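Sensor protein (Shewanella sp. W3-18-1, PDB 3MYF) is a hybrid sensor histidine kinase whose histidine-containing phosphotransfer (HPt) domain probably relays phosphoryl groups in a multistep phosphorelay. Local coordinates at residues A[70-75]-A[97-102]. Sequence-based numbering, arbitrary orientation.
Sequences TTQRLC and ELLDEL
Leu-74 and Leu-98 have the nearest CA atoms of segments 70-75 and 97-102, which run nearly antiparallel at 156° with axes 9.9 Å apart. Leu-74 CD1 lies against the opposing backbone, 3.7 Å from Leu-98 CA, while Leu-98 CD1 reaches back to Leu-74 CB at 4.0 Å. Leu-98 starts out to the side of the contact, but with CG anti to the backbone N (chi1 175°) its end swings in, and CD1 also reaches the sulfur of Cys-75, a residue slim enough to sit beside a branched leucine. The other methyl of Leu-74, CD2, packs on the carboxylate end of Glu-97, whose extended chain crosses it at about a right angle.

On one flank Glu-101, bent at chi2, brings its carboxylate against CB and CG2 of Thr-70, with CD 3.6 Å from CG2. Threonine suits this place by its two branches: the methyl meets Glu-101 while OG1 is hydrogen-bonded to His-4 O. Thr-71 is compact enough for its OG1 to lie 3.6 Å from Glu-101 CG. Glu-101 OE2 takes a hydrogen bond from water 1, which accepts one from Thr-71 N (3.0 Å); Thr-5 OG1 also bonds OE2. Replacing Glu-101 by an alanine is likely to leave water 1 and Thr-5 OG1 without their common partner and open a gap beside the Thr-70 methyl.

On the exposed flank, in one of its two modelled positions, Arg-73 NH1 forms a long salt bridge of 3.7 Å with Glu-97 OE2, their planar groups 54° apart, and water 2 spans both atoms; this pairing is probably not permanent. Arg-73 also pairs with Glu-77. Beyond Leu-98 and Cys-75 lie Ile-56 and Leu-59 of helix 49-63. Apolar leucine methyls and a cysteine sulfur thus suit the buried centre, while single waters link flanking glutamates to the other helix.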
ATOM      1  N   THR A  70     -10.569   7.374 -13.440  1.00 30.52           N
ATOM      2  CA  THR A  70     -10.804   8.777 -13.075  1.00 29.62           C
ATOM      3  C   THR A  70      -9.747   9.260 -12.092  1.00 28.46           C
ATOM      4  O   THR A  70      -9.191  10.360 -12.271  1.00 28.86           O
ATOM      5  CB  THR A  70     -12.248   9.013 -12.562  1.00 29.93           C
ATOM      6  OG1 THR A  70     -13.168   8.711 -13.617  1.00 30.86           O
ATOM      7  CG2 THR A  70     -12.466  10.471 -12.127  1.00 30.91           C
ATOM      8  N   THR A  71      -9.441   8.420 -11.099  1.00 27.38           N
ATOM      9  CA  THR A  71      -8.352   8.684 -10.156  1.00 26.34           C
ATOM     10  C   THR A  71      -7.045   8.919 -10.899  1.00 27.64           C
ATOM     11  O   THR A  71      -6.325   9.889 -10.608  1.00 27.38           O
ATOM     12  CB  THR A  71      -8.189   7.526  -9.153  1.00 26.02           C
ATOM     13  OG1 THR A  71      -9.392   7.371  -8.380  1.00 26.27           O
ATOM     14  CG2 THR A  71      -7.045   7.764  -8.212  1.00 25.90           C
ATOM     15  N   GLN A  72      -6.736   8.031 -11.844  1.00 29.57           N
ATOM     16  CA  GLN A  72      -5.495   8.109 -12.589  1.00 30.36           C
ATOM     17  C   GLN A  72      -5.371   9.442 -13.323  1.00 28.83           C
ATOM     18  O   GLN A  72      -4.325  10.088 -13.251  1.00 28.72           O
ATOM     19  CB  GLN A  72      -5.353   6.947 -13.579  1.00 32.69           C
ATOM     20  CG  GLN A  72      -4.009   6.940 -14.314  1.00 35.60           C
ATOM     21  CD  GLN A  72      -3.954   5.944 -15.462  1.00 42.19           C
ATOM     22  OE1 GLN A  72      -4.886   5.839 -16.265  1.00 44.01           O
ATOM     23  NE2 GLN A  72      -2.846   5.222 -15.560  1.00 43.02           N
ATOM     24  N   ARG A  73      -6.449   9.839 -14.003  1.00 27.80           N
ATOM     25  CA  ARG A  73      -6.478  11.069 -14.777  0.50 26.98           C
ATOM     26  C   ARG A  73      -6.309  12.280 -13.870  1.00 26.60           C
ATOM     27  O   ARG A  73      -5.493  13.176 -14.141  1.00 26.49           O
ATOM     28  CB  ARG A  73      -7.794  11.187 -15.539  0.50 27.62           C
ATOM     29  CG  ARG A  73      -8.002  12.557 -16.191  0.50 27.20           C
ATOM     30  CD  ARG A  73      -9.227  12.566 -17.047  0.50 29.13           C
ATOM     31  NE  ARG A  73     -10.460  12.500 -16.272  0.50 30.25           N
ATOM     32  CZ  ARG A  73     -11.011  13.536 -15.645  0.50 29.16           C
ATOM     33  NH1 ARG A  73     -12.149  13.376 -14.987  0.50 30.06           N
ATOM     34  NH2 ARG A  73     -10.422  14.723 -15.663  0.50 28.16           N
ATOM     35  N   LEU A  74      -7.099  12.309 -12.801  1.00 25.56           N
ATOM     36  CA  LEU A  74      -7.069  13.447 -11.868  1.00 26.26           C
ATOM     37  C   LEU A  74      -5.688  13.585 -11.239  1.00 26.89           C
ATOM     38  O   LEU A  74      -5.157  14.710 -11.152  1.00 28.08           O
ATOM     39  CB  LEU A  74      -8.180  13.320 -10.813  1.00 25.92           C
ATOM     40  CG  LEU A  74      -9.618  13.546 -11.367  1.00 28.15           C
ATOM     41  CD1 LEU A  74     -10.648  13.279 -10.295  1.00 29.09           C
ATOM     42  CD2 LEU A  74      -9.856  14.958 -11.947  1.00 30.37           C
ATOM     43  N   CYS A  75      -5.089  12.458 -10.839  1.00 26.03           N
ATOM     44  CA  CYS A  75      -3.724  12.483 -10.276  1.00 28.07           C
ATOM     45  C   CYS A  75      -2.710  12.977 -11.304  1.00 28.75           C
ATOM     46  O   CYS A  75      -1.816  13.739 -10.960  1.00 29.35           O
ATOM     47  CB  CYS A  75      -3.299  11.124  -9.709  1.00 29.02           C
ATOM     48  SG  CYS A  75      -4.113  10.704  -8.166  1.00 31.41           S
ATOM     49  N   GLU A  97     -12.581  17.433  -6.790  1.00 28.49           N
ATOM     50  CA  GLU A  97     -13.095  16.375  -7.637  1.00 29.20           C
ATOM     51  C   GLU A  97     -12.380  15.066  -7.296  1.00 27.97           C
ATOM     52  O   GLU A  97     -12.999  13.998  -7.287  1.00 29.95           O
ATOM     53  CB  GLU A  97     -12.861  16.705  -9.097  1.00 31.47           C
ATOM     54  CG  GLU A  97     -13.607  15.789 -10.051  1.00 35.84           C
ATOM     55  CD  GLU A  97     -13.353  16.148 -11.501  1.00 40.80           C
ATOM     56  OE1 GLU A  97     -12.749  17.232 -11.746  1.00 43.38           O
ATOM     57  OE2 GLU A  97     -13.770  15.360 -12.383  1.00 42.80           O
ATOM     58  N   LEU A  98     -11.076  15.149  -7.058  1.00 25.63           N
ATOM     59  CA  LEU A  98     -10.321  13.949  -6.687  1.00 25.34           C
ATOM     60  C   LEU A  98     -10.785  13.368  -5.357  1.00 26.02           C
ATOM     61  O   LEU A  98     -10.958  12.133  -5.232  1.00 27.62           O
ATOM     62  CB  LEU A  98      -8.822  14.190  -6.659  1.00 24.42           C
ATOM     63  CG  LEU A  98      -7.985  12.997  -6.150  1.00 25.56           C
ATOM     64  CD1 LEU A  98      -7.982  11.806  -7.132  1.00 27.98           C
ATOM     65  CD2 LEU A  98      -6.576  13.492  -5.891  1.00 23.30           C
ATOM     66  N   LEU A  99     -10.993  14.235  -4.364  1.00 30.09           N
ATOM     67  CA  LEU A  99     -11.462  13.755  -3.050  1.00 29.61           C
ATOM     68  C   LEU A  99     -12.796  13.044  -3.170  1.00 29.93           C
ATOM     69  O   LEU A  99     -12.989  11.974  -2.585  1.00 29.67           O
ATOM     70  CB  LEU A  99     -11.577  14.912  -2.053  1.00 31.48           C
ATOM     71  CG  LEU A  99     -10.238  15.437  -1.539  1.00 32.23           C
ATOM     72  CD1 LEU A  99     -10.442  16.768  -0.799  1.00 35.69           C
ATOM     73  CD2 LEU A  99      -9.570  14.403  -0.645  1.00 34.71           C
ATOM     74  N   ASP A 100     -13.719  13.634  -3.928  1.00 30.97           N
ATOM     75  CA  ASP A 100     -15.030  13.023  -4.149  1.00 32.93           C
ATOM     76  C   ASP A 100     -14.869  11.643  -4.809  1.00 32.23           C
ATOM     77  O   ASP A 100     -15.555  10.675  -4.436  1.00 33.10           O
ATOM     78  CB  ASP A 100     -15.904  13.932  -5.028  1.00 35.84           C
ATOM     79  CG  ASP A 100     -17.276  13.361  -5.265  1.00 40.03           C
ATOM     80  OD1 ASP A 100     -17.530  12.852  -6.375  1.00 41.98           O
ATOM     81  OD2 ASP A 100     -18.103  13.402  -4.339  1.00 43.84           O
ATOM     82  N   GLU A 101     -13.973  11.568  -5.787  1.00 30.63           N
ATOM     83  CA  GLU A 101     -13.666  10.309  -6.460  1.00 31.00           C
ATOM     84  C   GLU A 101     -13.093   9.241  -5.519  1.00 29.68           C
ATOM     85  O   GLU A 101     -13.435   8.076  -5.649  1.00 30.28           O
ATOM     86  CB  GLU A 101     -12.743  10.540  -7.668  1.00 31.62           C
ATOM     87  CG  GLU A 101     -12.474   9.301  -8.556  1.00 32.28           C
ATOM     88  CD  GLU A 101     -13.719   8.720  -9.228  1.00 37.01           C
ATOM     89  OE1 GLU A 101     -14.757   9.405  -9.351  1.00 39.25           O
ATOM     90  OE2 GLU A 101     -13.649   7.562  -9.665  1.00 38.02           O
ATOM     91  N   LEU A 102     -12.238   9.634  -4.572  1.00 28.66           N
ATOM     92  CA  LEU A 102     -11.649   8.664  -3.634  1.00 28.84           C
ATOM     93  C   LEU A 102     -12.667   8.035  -2.688  1.00 30.50           C
ATOM     94  O   LEU A 102     -12.549   6.854  -2.341  1.00 31.09           O
ATOM     95  CB  LEU A 102     -10.484   9.267  -2.863  1.00 29.01           C
ATOM     96  CG  LEU A 102      -9.335   9.609  -3.803  1.00 28.43           C
ATOM     97  CD1 LEU A 102      -8.169  10.216  -2.999  1.00 32.39           C
ATOM     98  CD2 LEU A 102      -8.888   8.382  -4.606  1.00 28.54           C
TER
HETATM   99  O   HOH W   1     -11.298   6.318 -10.081  1.00 37.87           O
HETATM  100  O   HOH W   2     -12.620  15.943 -14.580  1.00 48.84           O